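Local coordinates for putative acyl-CoA dehydrogenase (Burkholderia xenovorans, PDB 5JSC), which is a putative member of the acyl-CoA dehydrogenase family, a four-chain flavoprotein that binds flavin-adenine dinucleotide, at residues G117-G122 / A184-V189; E334-K339 / L390-D395; H341-A346 / G383-Q388. All blocks are in the same frame, centred on the assembly; numbering follows the deposited sequence.

Contact 1: G117-G122 / A184-V189; sequences GAISLG and ADFYVV
Ile119 reaches from helix 103-122 over strand 186-192 and lays its outer methyl against the ring of Phe186, CD1 lying 3.7 Å from CE1. The two side chains come from opposite directions, and CD1 approaches the ring obliquely. The reach comes from an extended end: CG1 lies beside the backbone N and CD1 continues anti to CA (chi2 174°). Further back, Ile119 CG1 rests 4.1 Å from Val188 CG2. The other branch of Val188, CG1, takes the methyl of the preceding helix residue, Ala118 CB, at 3.9 Å. One valine thus receives two consecutive helix residues, one on each methyl. All four side chains are buried and apolar, and they fill the space where the axes of helix segment 117-122 and strand segment 186-189 pass 9.8 Å apart at 64°. Tyr131 of helix 125-136 closes round the cluster, edge-to-face with Phe186 and touching Ile119, while Val206 of strand 202-208 meets both. The packing joins the helical N-terminal region to the beta-sheet middle region, consistent with the acyl-CoA dehydrogenase fold, in which a helical N-terminal domain abuts a beta-sheet middle domain.

Contact 2: E334-K339 / L390-D395; sequences EAAMAK and LIVGRD. With FAD (flavin-adenine dinucleotide), chain M.
Val392 and Met337 cross at about a right angle between two helices of the C-terminal helical domain of the acyl-CoA dehydrogenase fold. The short axes of 334-339 and 390-395 run roughly antiparallel, at 140° and 9.1 Å, and the backbones come nearest where Ala336 faces Val392. Both methyls of the valine are used. Val392 CG2 meets Met337 CG and Ala336 CB, each at 3.9 Å; Val392 CG1, anti to the backbone N (chi1 173°), lies 4.2 Å from Met337 CE. Met337 runs extended beyond CG, and this carries its chain across the valine, with CG and CE serving different branches. Beside that valine methyl, Ile391 CG2 meets the same Ala336 CB at 4.0 Å, so the alanine methyl points at the neighbouring methyls of two consecutive residues. The interface is purely apolar, while charged groups lie at its border: Asp395 is paired with Arg333 in a salt bridge, and Glu334 is hydrogen-bonded to His18 of the second subunit. That subunit also packs on the pair, Asp312 on Met337 and Ala305 on Val392, so the seam lies beside a subunit interface. Leu390 points elsewhere, to flavin-adenine dinucleotide, and Leu299 of the third subunit also packs on it. Leu390 CD1 lies 3.7 Å from N1A of the adenine of flavin-adenine dinucleotide and equally close to the amino nitrogen N6A.

Contact 3: H341-A346 / G383-Q388; sequences HASEGA and GATEVQ. With FAD (flavin-adenine dinucleotide), chain M; SO4 (sulfate ion), chain P.
Glu344 leaves helix 332-356 with CB directed at the start of helix 385-405, and its chain bends at chi2 (-69°) to bring the carboxylate onto Thr385. Glu344 CG is the first atom to touch, 3.7 Å from Thr385 OG1 and 3.9 Å from Thr385 CG2. Glu344 CD also lies 3.9 Å from Thr385 CG2. At the tip, Glu344 OE1 accepts the Thr385 hydroxyl, OG1 standing 2.6 Å away on the anti lone pair, turned from the other carboxylate oxygen. The same OE1 takes a salt bridge from Arg379 and a longer bond from a water that also donates to Glu386 OE2, so several donors share one oxygen. In the C-terminal helical domain of this acyl-CoA dehydrogenase fold, the link joins one helix to the N-terminal turn of another that borders the cofactor. A second water spans the gap by donating to Thr385 OG1 and to Ser343 OG, which is itself bonded to Lys339 O. One residue beyond the threonine, Glu386 OE1 accepts the ribose hydroxyl O2B of flavin-adenine dinucleotide at 2.6 Å, with Gln355 of the third subunit as another donor. Ala384, the N-cap residue, sets its CB 3.4 Å from O3B of flavin-adenine dinucleotide. Within the turn, Gln388 folds back so that NE2 gives a nearly straight bond (167°) to Gly383 O, approaching from above the carbonyl plane.

Overall arrangement
Contact 1 comes first along the chain and closes before the others open, joining the N-terminal helices to the middle sheet. Contacts 2 and 3 both use helices 332-356 and 385-405 of the C-terminal region, with contact 3 nested inside the loop that contact 2 closes. Their centres are 10 Å apart and they touch directly, Lys339 NZ lying 2.7 Å from Gly383 O. Contact 1 is about 25 Å from either, centre to centre, and lies across the chain's centre from contact 3. Flavin-adenine dinucleotide touches contacts 2 and 3, whereas contact 1 stays a shell away, the side chain of Val188 being about 9 Å from it.

Contact 1: G117-G122 / A184-V189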
loop_
_atom_site.group_PDB
_atom_site.type_symbol
_atom_site.label_atom_id
_atom_site.label_comp_id
_atom_site.label_asym_id
_atom_site.label_seq_id
_atom_site.Cartn_x
_atom_site.Cartn_y
_atom_site.Cartn_z
ATOM N N GLY C 117 -22.545 25.001 -15.193
ATOM C CA GLY C 117 -23.364 24.463 -14.119
ATOM C C GLY C 117 -23.871 25.521 -13.156
ATOM O O GLY C 117 -24.993 25.429 -12.655
ATOM N N ALA C 118 -23.045 26.534 -12.867
ATOM C CA ALA C 118 -23.496 27.574 -11.951
ATOM C C ALA C 118 -24.656 28.363 -12.546
ATOM O O ALA C 118 -25.478 28.906 -11.798
ATOM C CB ALA C 118 -22.332 28.500 -11.581
ATOM N N ILE C 119 -24.750 28.414 -13.878
ATOM C CA ILE C 119 -25.874 29.087 -14.528
ATOM C C ILE C 119 -27.117 28.209 -14.473
ATOM O O ILE C 119 -28.223 28.692 -14.200
ATOM C CB ILE C 119 -25.506 29.473 -15.977
ATOM C CG1 ILE C 119 -24.240 30.341 -16.003
ATOM C CG2 ILE C 119 -26.662 30.201 -16.673
ATOM C CD1 ILE C 119 -23.731 30.654 -17.405
ATOM N N SER C 120 -26.968 26.904 -14.728
ATOM C CA SER C 120 -28.094 25.989 -14.540
ATOM C C SER C 120 -28.636 26.073 -13.120
ATOM O O SER C 120 -29.856 26.057 -12.910
ATOM C CB SER C 120 -27.677 24.547 -14.849
ATOM O OG SER C 120 -27.491 24.335 -16.237
ATOM N N LEU C 121 -27.742 26.168 -12.132
ATOM C CA LEU C 121 -28.156 26.158 -10.736
ATOM C C LEU C 121 -28.696 27.507 -10.285
ATOM O O LEU C 121 -29.683 27.557 -9.543
ATOM C CB LEU C 121 -26.983 25.754 -9.842
ATOM C CG LEU C 121 -26.560 24.286 -9.861
ATOM C CD1 LEU C 121 -25.305 24.090 -9.007
ATOM C CD2 LEU C 121 -27.692 23.400 -9.380
ATOM N N GLY C 122 -28.070 28.604 -10.711
ATOM C CA GLY C 122 -28.370 29.891 -10.104
ATOM C C GLY C 122 -28.738 31.030 -11.035
ATOM O O GLY C 122 -28.932 32.157 -10.571
ATOM N N ALA C 184 -12.607 30.331 -24.268
ATOM C CA ALA C 184 -13.988 30.360 -23.799
ATOM C C ALA C 184 -14.710 31.612 -24.286
ATOM O O ALA C 184 -14.111 32.677 -24.465
ATOM C CB ALA C 184 -14.043 30.307 -22.270
ATOM N N ASP C 185 -16.024 31.481 -24.486
ATOM C CA ASP C 185 -16.858 32.631 -24.802
ATOM C C ASP C 185 -17.336 33.370 -23.562
ATOM O O ASP C 185 -17.690 34.554 -23.651
ATOM C CB ASP C 185 -18.054 32.179 -25.647
ATOM C CG ASP C 185 -17.630 31.718 -27.026
ATOM O OD1 ASP C 185 -17.180 32.580 -27.815
ATOM O OD2 ASP C 185 -17.717 30.510 -27.317
ATOM N N PHE C 186 -17.333 32.709 -22.412
ATOM C CA PHE C 186 -17.645 33.361 -21.151
ATOM C C PHE C 186 -16.997 32.556 -20.041
ATOM O O PHE C 186 -16.670 31.373 -20.212
ATOM C CB PHE C 186 -19.161 33.478 -20.922
ATOM C CG PHE C 186 -19.843 32.151 -20.747
ATOM C CD1 PHE C 186 -19.924 31.550 -19.489
ATOM C CD2 PHE C 186 -20.383 31.479 -21.842
ATOM C CE1 PHE C 186 -20.535 30.308 -19.330
ATOM C CE2 PHE C 186 -20.998 30.256 -21.688
ATOM C CZ PHE C 186 -21.076 29.664 -20.431
ATOM N N TYR C 187 -16.836 33.215 -18.898
ATOM C CA TYR C 187 -16.268 32.638 -17.689
ATOM C C TYR C 187 -17.243 32.875 -16.554
ATOM O O TYR C 187 -17.688 34.005 -16.362
ATOM C CB TYR C 187 -14.918 33.289 -17.346
ATOM C CG TYR C 187 -13.890 33.130 -18.430
ATOM C CD1 TYR C 187 -13.799 34.046 -19.475
ATOM C CD2 TYR C 187 -13.005 32.062 -18.412
ATOM C CE1 TYR C 187 -12.860 33.887 -20.475
ATOM C CE2 TYR C 187 -12.061 31.899 -19.403
ATOM C CZ TYR C 187 -11.991 32.807 -20.431
ATOM O OH TYR C 187 -11.048 32.623 -21.423
ATOM N N VAL C 188 -17.582 31.827 -15.809
ATOM C CA VAL C 188 -18.234 32.017 -14.515
ATOM C C VAL C 188 -17.126 32.319 -13.510
ATOM O O VAL C 188 -16.297 31.457 -13.206
ATOM C CB VAL C 188 -19.058 30.796 -14.093
ATOM C CG1 VAL C 188 -19.598 30.995 -12.686
ATOM C CG2 VAL C 188 -20.212 30.583 -15.057
ATOM N N VAL C 189 -17.096 33.552 -13.003
ATOM C CA VAL C 189 -15.995 34.053 -12.179
ATOM C C VAL C 189 -16.499 34.247 -10.758
ATOM O O VAL C 189 -17.539 34.887 -10.544
ATOM C CB VAL C 189 -15.435 35.377 -12.730
ATOM C CG1 VAL C 189 -14.275 35.882 -11.858
ATOM C CG2 VAL C 189 -14.987 35.222 -14.179
#

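Contact 2: E334-K339 / L390-D395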
loop_
_atom_site.group_PDB
_atom_site.type_symbol
_atom_site.label_atom_id
_atom_site.label_comp_id
_atom_site.label_asym_id
_atom_site.label_seq_id
_atom_site.Cartn_x
_atom_site.Cartn_y
_atom_site.Cartn_z
ATOM N N GLU C 334 -20.566 11.220 -1.068
ATOM C CA GLU C 334 -20.447 10.122 -2.020
ATOM C C GLU C 334 -19.705 10.545 -3.278
ATOM O O GLU C 334 -18.960 9.736 -3.854
ATOM C CB GLU C 334 -21.842 9.593 -2.360
ATOM C CG GLU C 334 -22.570 8.964 -1.169
ATOM C CD GLU C 334 -23.283 9.967 -0.253
ATOM O OE1 GLU C 334 -23.222 11.194 -0.506
ATOM O OE2 GLU C 334 -23.926 9.517 0.721
ATOM N N ALA C 335 -19.883 11.801 -3.709
ATOM C CA ALA C 335 -19.117 12.323 -4.838
ATOM C C ALA C 335 -17.643 12.445 -4.490
ATOM O O ALA C 335 -16.780 12.129 -5.316
ATOM C CB ALA C 335 -19.671 13.685 -5.278
ATOM N N ALA C 336 -17.337 12.923 -3.279
ATOM C CA ALA C 336 -15.944 13.008 -2.851
ATOM C C ALA C 336 -15.301 11.629 -2.826
ATOM O O ALA C 336 -14.166 11.453 -3.299
ATOM C CB ALA C 336 -15.855 13.663 -1.468
ATOM N N MET C 337 -16.012 10.638 -2.277
ATOM C CA MET C 337 -15.497 9.269 -2.254
ATOM C C MET C 337 -15.203 8.766 -3.660
ATOM O O MET C 337 -14.153 8.162 -3.913
ATOM C CB MET C 337 -16.506 8.332 -1.602
ATOM C CG MET C 337 -16.377 8.114 -0.149
ATOM S SD MET C 337 -17.335 6.621 0.211
ATOM C CE MET C 337 -17.222 6.680 2.002
ATOM N N ALA C 338 -16.147 8.968 -4.583
ATOM C CA ALA C 338 -15.977 8.474 -5.944
ATOM C C ALA C 338 -14.805 9.155 -6.630
ATOM O O ALA C 338 -13.990 8.496 -7.283
ATOM C CB ALA C 338 -17.260 8.696 -6.740
ATOM N N LYS C 339 -14.719 10.488 -6.505
ATOM C CA LYS C 339 -13.656 11.236 -7.171
ATOM C C LYS C 339 -12.292 10.813 -6.640
ATOM O O LYS C 339 -11.360 10.558 -7.409
ATOM C CB LYS C 339 -13.898 12.740 -6.975
ATOM C CG LYS C 339 -13.116 13.669 -7.912
ATOM C CD LYS C 339 -11.739 14.019 -7.378
ATOM C CE LYS C 339 -11.016 14.994 -8.300
ATOM N NZ LYS C 339 -9.647 15.355 -7.786
ATOM N N LEU C 390 -10.531 14.748 3.480
ATOM C CA LEU C 390 -10.964 15.507 4.643
ATOM C C LEU C 390 -12.464 15.773 4.615
ATOM O O LEU C 390 -13.100 15.788 5.674
ATOM C CB LEU C 390 -10.177 16.811 4.731
ATOM C CG LEU C 390 -8.673 16.640 4.946
ATOM C CD1 LEU C 390 -7.962 17.976 4.739
ATOM C CD2 LEU C 390 -8.395 16.079 6.338
ATOM N N ILE C 391 -13.046 15.973 3.429
ATOM C CA ILE C 391 -14.502 16.096 3.335
ATOM C C ILE C 391 -15.169 14.848 3.899
ATOM O O ILE C 391 -16.106 14.926 4.707
ATOM C CB ILE C 391 -14.936 16.343 1.877
ATOM C CG1 ILE C 391 -14.557 17.755 1.424
ATOM C CG2 ILE C 391 -16.448 16.102 1.705
ATOM C CD1 ILE C 391 -14.662 17.948 -0.079
ATOM N N VAL C 392 -14.694 13.675 3.482
ATOM C CA VAL C 392 -15.305 12.432 3.936
ATOM C C VAL C 392 -15.105 12.252 5.437
ATOM O O VAL C 392 -16.048 11.921 6.168
ATOM C CB VAL C 392 -14.740 11.243 3.143
ATOM C CG1 VAL C 392 -15.245 9.933 3.731
ATOM C CG2 VAL C 392 -15.124 11.361 1.654
ATOM N N GLY C 393 -13.875 12.464 5.920
ATOM C CA GLY C 393 -13.601 12.252 7.336
ATOM C C GLY C 393 -14.384 13.195 8.231
ATOM O O GLY C 393 -14.940 12.778 9.252
ATOM N N ARG C 394 -14.447 14.475 7.858
ATOM C CA ARG C 394 -15.250 15.422 8.628
ATOM C C ARG C 394 -16.722 15.032 8.617
ATOM O O ARG C 394 -17.422 15.195 9.623
ATOM C CB ARG C 394 -15.075 16.837 8.082
ATOM C CG ARG C 394 -13.778 17.507 8.478
ATOM C CD ARG C 394 -13.862 19.015 8.225
ATOM N NE ARG C 394 -14.099 19.318 6.812
ATOM C CZ ARG C 394 -13.138 19.584 5.928
ATOM N NH1 ARG C 394 -11.868 19.603 6.307
ATOM N NH2 ARG C 394 -13.449 19.840 4.664
ATOM N N ASP C 395 -17.216 14.519 7.483
ATOM C CA ASP C 395 -18.633 14.175 7.404
ATOM C C ASP C 395 -18.965 12.985 8.295
ATOM O O ASP C 395 -20.050 12.932 8.883
ATOM C CB ASP C 395 -19.025 13.892 5.953
ATOM C CG ASP C 395 -20.519 13.781 5.770
ATOM O OD1 ASP C 395 -21.208 14.803 5.965
ATOM O OD2 ASP C 395 -21.006 12.683 5.440
HETATM P PA FAD M . -2.810 24.110 -3.292
HETATM O O1A FAD M . -4.113 24.680 -2.877
HETATM O O2A FAD M . -1.556 24.930 -2.979
HETATM O O5B FAD M . -2.685 22.663 -2.648
HETATM C C5B FAD M . -1.459 21.922 -2.801
HETATM C C4B FAD M . -1.728 20.551 -2.237
HETATM O O4B FAD M . -1.988 20.670 -0.826
HETATM C C3B FAD M . -2.983 19.866 -2.761
HETATM O O3B FAD M . -2.805 19.280 -4.053
HETATM C C2B FAD M . -3.266 18.844 -1.658
HETATM O O2B FAD M . -2.468 17.676 -1.857
HETATM C C1B FAD M . -2.786 19.585 -0.398
HETATM N N9A FAD M . -3.841 20.119 0.456
HETATM C C8A FAD M . -4.811 21.024 0.112
HETATM N N7A FAD M . -5.574 21.395 1.111
HETATM C C5A FAD M . -5.074 20.680 2.192
HETATM C C6A FAD M . -5.438 20.637 3.550
HETATM N N6A FAD M . -6.450 21.339 4.071
HETATM N N1A FAD M . -4.729 19.827 4.368
HETATM C C2A FAD M . -3.730 19.102 3.846
HETATM N N3A FAD M . -3.296 19.062 2.581
HETATM C C4A FAD M . -4.011 19.883 1.800
HETATM N N1 FAD M . -9.362 25.628 -11.437
HETATM C C2 FAD M . -10.435 26.383 -11.831
HETATM O O2 FAD M . -10.897 27.292 -11.119
HETATM N N3 FAD M . -11.016 26.147 -13.049
HETATM C C4 FAD M . -10.621 25.188 -13.961
HETATM O O4 FAD M . -11.156 25.120 -15.063
HETATM C C4X FAD M . -9.517 24.380 -13.533
HETATM N N5 FAD M . -9.044 23.495 -14.367
HETATM C C5X FAD M . -7.858 22.858 -14.038
HETATM C C6 FAD M . -7.258 22.031 -14.985
HETATM C C7 FAD M . -6.018 21.450 -14.749
HETATM C C7M FAD M . -5.385 20.599 -15.820
HETATM C C8 FAD M . -5.368 21.683 -13.521
HETATM C C8M FAD M . -4.018 21.075 -13.226
HETATM C C9 FAD M . -5.974 22.493 -12.567
HETATM C C9A FAD M . -7.208 23.088 -12.816
HETATM N N10 FAD M . -7.799 23.994 -11.910
HETATM C C10 FAD M . -8.938 24.680 -12.253
HETATM C "C1'" FAD M . -7.096 24.313 -10.660
HETATM C "C2'" FAD M . -7.258 23.243 -9.585
HETATM O "O2'" FAD M . -8.591 23.227 -9.079
HETATM C "C3'" FAD M . -6.283 23.528 -8.443
HETATM O "O3'" FAD M . -4.988 23.291 -8.976
HETATM C "C4'" FAD M . -6.502 22.656 -7.208
HETATM O "O4'" FAD M . -7.699 23.072 -6.548
HETATM C "C5'" FAD M . -5.328 22.725 -6.253
HETATM O "O5'" FAD M . -5.114 24.111 -5.913
HETATM P P FAD M . -3.580 24.640 -5.992
HETATM O O1P FAD M . -2.961 24.294 -7.302
HETATM O O2P FAD M . -3.556 26.095 -5.635
HETATM O O3P FAD M . -2.824 23.817 -4.855
#

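Contact 3: H341-A346 / G383-Q388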
loop_
_atom_site.group_PDB
_atom_site.type_symbol
_atom_site.label_atom_id
_atom_site.label_comp_id
_atom_site.label_asym_id
_atom_site.label_seq_id
_atom_site.Cartn_x
_atom_site.Cartn_y
_atom_site.Cartn_z
ATOM N N HIS C 341 -11.472 7.889 -5.007
ATOM C CA HIS C 341 -11.129 6.496 -5.294
ATOM C C HIS C 341 -10.847 6.283 -6.776
ATOM O O HIS C 341 -9.890 5.590 -7.154
ATOM C CB HIS C 341 -12.274 5.590 -4.837
ATOM C CG HIS C 341 -11.977 4.127 -4.934
ATOM N ND1 HIS C 341 -11.975 3.439 -6.129
ATOM C CD2 HIS C 341 -11.715 3.213 -3.971
ATOM C CE1 HIS C 341 -11.691 2.170 -5.899
ATOM N NE2 HIS C 341 -11.535 2.005 -4.597
ATOM N N ALA C 342 -11.691 6.842 -7.638
ATOM C CA ALA C 342 -11.519 6.558 -9.060
ATOM C C ALA C 342 -10.262 7.218 -9.614
ATOM O O ALA C 342 -9.593 6.646 -10.477
ATOM C CB ALA C 342 -12.762 6.996 -9.838
ATOM N N SER C 343 -9.920 8.424 -9.147
ATOM C CA SER C 343 -8.726 9.078 -9.682
ATOM C C SER C 343 -7.459 8.423 -9.149
ATOM O O SER C 343 -6.517 8.167 -9.915
ATOM C CB SER C 343 -8.739 10.577 -9.359
ATOM O OG SER C 343 -8.744 10.813 -7.959
ATOM N N GLU C 344 -7.422 8.127 -7.844
ATOM C CA GLU C 344 -6.257 7.439 -7.293
ATOM C C GLU C 344 -6.141 6.035 -7.855
ATOM O O GLU C 344 -5.035 5.567 -8.160
ATOM C CB GLU C 344 -6.330 7.383 -5.768
ATOM C CG GLU C 344 -6.188 8.735 -5.074
ATOM C CD GLU C 344 -4.790 9.319 -5.183
ATOM O OE1 GLU C 344 -4.672 10.559 -5.257
ATOM O OE2 GLU C 344 -3.802 8.542 -5.185
ATOM N N GLY C 345 -7.278 5.354 -8.006
ATOM C CA GLY C 345 -7.260 4.010 -8.552
ATOM C C GLY C 345 -6.844 3.983 -10.009
ATOM O O GLY C 345 -6.066 3.118 -10.424
ATOM N N ALA C 346 -7.348 4.930 -10.810
ATOM C CA ALA C 346 -6.978 4.961 -12.222
ATOM C C ALA C 346 -5.485 5.183 -12.390
ATOM O O ALA C 346 -4.865 4.606 -13.289
ATOM C CB ALA C 346 -7.752 6.045 -12.963
ATOM N N GLY C 383 -10.739 19.673 -6.868
ATOM C CA GLY C 383 -10.471 19.344 -5.478
ATOM C C GLY C 383 -9.474 18.207 -5.340
ATOM O O GLY C 383 -9.765 17.080 -5.748
ATOM N N ALA C 384 -8.302 18.483 -4.766
ATOM C CA ALA C 384 -7.259 17.470 -4.698
ATOM C C ALA C 384 -7.697 16.297 -3.821
ATOM O O ALA C 384 -8.576 16.418 -2.962
ATOM C CB ALA C 384 -5.965 18.078 -4.158
ATOM N N THR C 385 -7.071 15.139 -4.055
ATOM C CA THR C 385 -7.384 13.951 -3.262
ATOM C C THR C 385 -7.486 14.244 -1.773
ATOM O O THR C 385 -8.429 13.813 -1.100
ATOM C CB THR C 385 -6.315 12.890 -3.499
ATOM O OG1 THR C 385 -6.401 12.462 -4.856
ATOM C CG2 THR C 385 -6.512 11.690 -2.559
ATOM N N GLU C 386 -6.517 14.988 -1.246
ATOM C CA GLU C 386 -6.474 15.235 0.188
ATOM C C GLU C 386 -7.668 16.063 0.642
ATOM O O GLU C 386 -8.177 15.862 1.751
ATOM C CB GLU C 386 -5.148 15.918 0.544
ATOM C CG GLU C 386 -3.897 15.019 0.305
ATOM C CD GLU C 386 -3.618 14.690 -1.167
ATOM O OE1 GLU C 386 -3.865 15.549 -2.040
ATOM O OE2 GLU C 386 -3.134 13.564 -1.445
ATOM N N VAL C 387 -8.135 16.988 -0.204
ATOM C CA VAL C 387 -9.360 17.727 0.095
ATOM C C VAL C 387 -10.544 16.772 0.169
ATOM O O VAL C 387 -11.376 16.863 1.081
ATOM C CB VAL C 387 -9.586 18.833 -0.956
ATOM C CG1 VAL C 387 -10.939 19.499 -0.763
ATOM C CG2 VAL C 387 -8.470 19.860 -0.902
ATOM N N GLN C 388 -10.632 15.834 -0.782
ATOM C CA GLN C 388 -11.730 14.867 -0.768
ATOM C C GLN C 388 -11.702 14.020 0.500
ATOM O O GLN C 388 -12.751 13.755 1.104
ATOM C CB GLN C 388 -11.673 13.958 -2.011
ATOM C CG GLN C 388 -11.517 14.682 -3.347
ATOM C CD GLN C 388 -12.697 15.590 -3.708
ATOM O OE1 GLN C 388 -13.790 15.478 -3.148
ATOM N NE2 GLN C 388 -12.466 16.500 -4.644
HETATM P PA FAD M . -2.810 24.110 -3.292
HETATM O O1A FAD M . -4.113 24.680 -2.877
HETATM O O2A FAD M . -1.556 24.930 -2.979
HETATM O O5B FAD M . -2.685 22.663 -2.648
HETATM C C5B FAD M . -1.459 21.922 -2.801
HETATM C C4B FAD M . -1.728 20.551 -2.237
HETATM O O4B FAD M . -1.988 20.670 -0.826
HETATM C C3B FAD M . -2.983 19.866 -2.761
HETATM O O3B FAD M . -2.805 19.280 -4.053
HETATM C C2B FAD M . -3.266 18.844 -1.658
HETATM O O2B FAD M . -2.468 17.676 -1.857
HETATM C C1B FAD M . -2.786 19.585 -0.398
HETATM N N9A FAD M . -3.841 20.119 0.456
HETATM C C8A FAD M . -4.811 21.024 0.112
HETATM N N7A FAD M . -5.574 21.395 1.111
HETATM C C5A FAD M . -5.074 20.680 2.192
HETATM C C6A FAD M . -5.438 20.637 3.550
HETATM N N6A FAD M . -6.450 21.339 4.071
HETATM N N1A FAD M . -4.729 19.827 4.368
HETATM C C2A FAD M . -3.730 19.102 3.846
HETATM N N3A FAD M . -3.296 19.062 2.581
HETATM C C4A FAD M . -4.011 19.883 1.800
HETATM N N1 FAD M . -9.362 25.628 -11.437
HETATM C C2 FAD M . -10.435 26.383 -11.831
HETATM O O2 FAD M . -10.897 27.292 -11.119
HETATM N N3 FAD M . -11.016 26.147 -13.049
HETATM C C4 FAD M . -10.621 25.188 -13.961
HETATM O O4 FAD M . -11.156 25.120 -15.063
HETATM C C4X FAD M . -9.517 24.380 -13.533
HETATM N N5 FAD M . -9.044 23.495 -14.367
HETATM C C5X FAD M . -7.858 22.858 -14.038
HETATM C C6 FAD M . -7.258 22.031 -14.985
HETATM C C7 FAD M . -6.018 21.450 -14.749
HETATM C C7M FAD M . -5.385 20.599 -15.820
HETATM C C8 FAD M . -5.368 21.683 -13.521
HETATM C C8M FAD M . -4.018 21.075 -13.226
HETATM C C9 FAD M . -5.974 22.493 -12.567
HETATM C C9A FAD M . -7.208 23.088 -12.816
HETATM N N10 FAD M . -7.799 23.994 -11.910
HETATM C C10 FAD M . -8.938 24.680 -12.253
HETATM C "C1'" FAD M . -7.096 24.313 -10.660
HETATM C "C2'" FAD M . -7.258 23.243 -9.585
HETATM O "O2'" FAD M . -8.591 23.227 -9.079
HETATM C "C3'" FAD M . -6.283 23.528 -8.443
HETATM O "O3'" FAD M . -4.988 23.291 -8.976
HETATM C "C4'" FAD M . -6.502 22.656 -7.208
HETATM O "O4'" FAD M . -7.699 23.072 -6.548
HETATM C "C5'" FAD M . -5.328 22.725 -6.253
HETATM O "O5'" FAD M . -5.114 24.111 -5.913
HETATM P P FAD M . -3.580 24.640 -5.992
HETATM O O1P FAD M . -2.961 24.294 -7.302
HETATM O O2P FAD M . -3.556 26.095 -5.635
HETATM O O3P FAD M . -2.824 23.817 -4.855
HETATM S S SO4 P . -9.530 -1.337 -4.696
HETATM O O1 SO4 P . -10.733 -1.793 -5.395
HETATM O O2 SO4 P . -9.918 -0.657 -3.461
HETATM O O3 SO4 P . -8.788 -0.401 -5.552
HETATM O O4 SO4 P . -8.722 -2.512 -4.358
HETATM O O HOH W 1 -8.579 13.089 -6.419
HETATM O O HOH W 2 -2.381 11.924 -3.556
#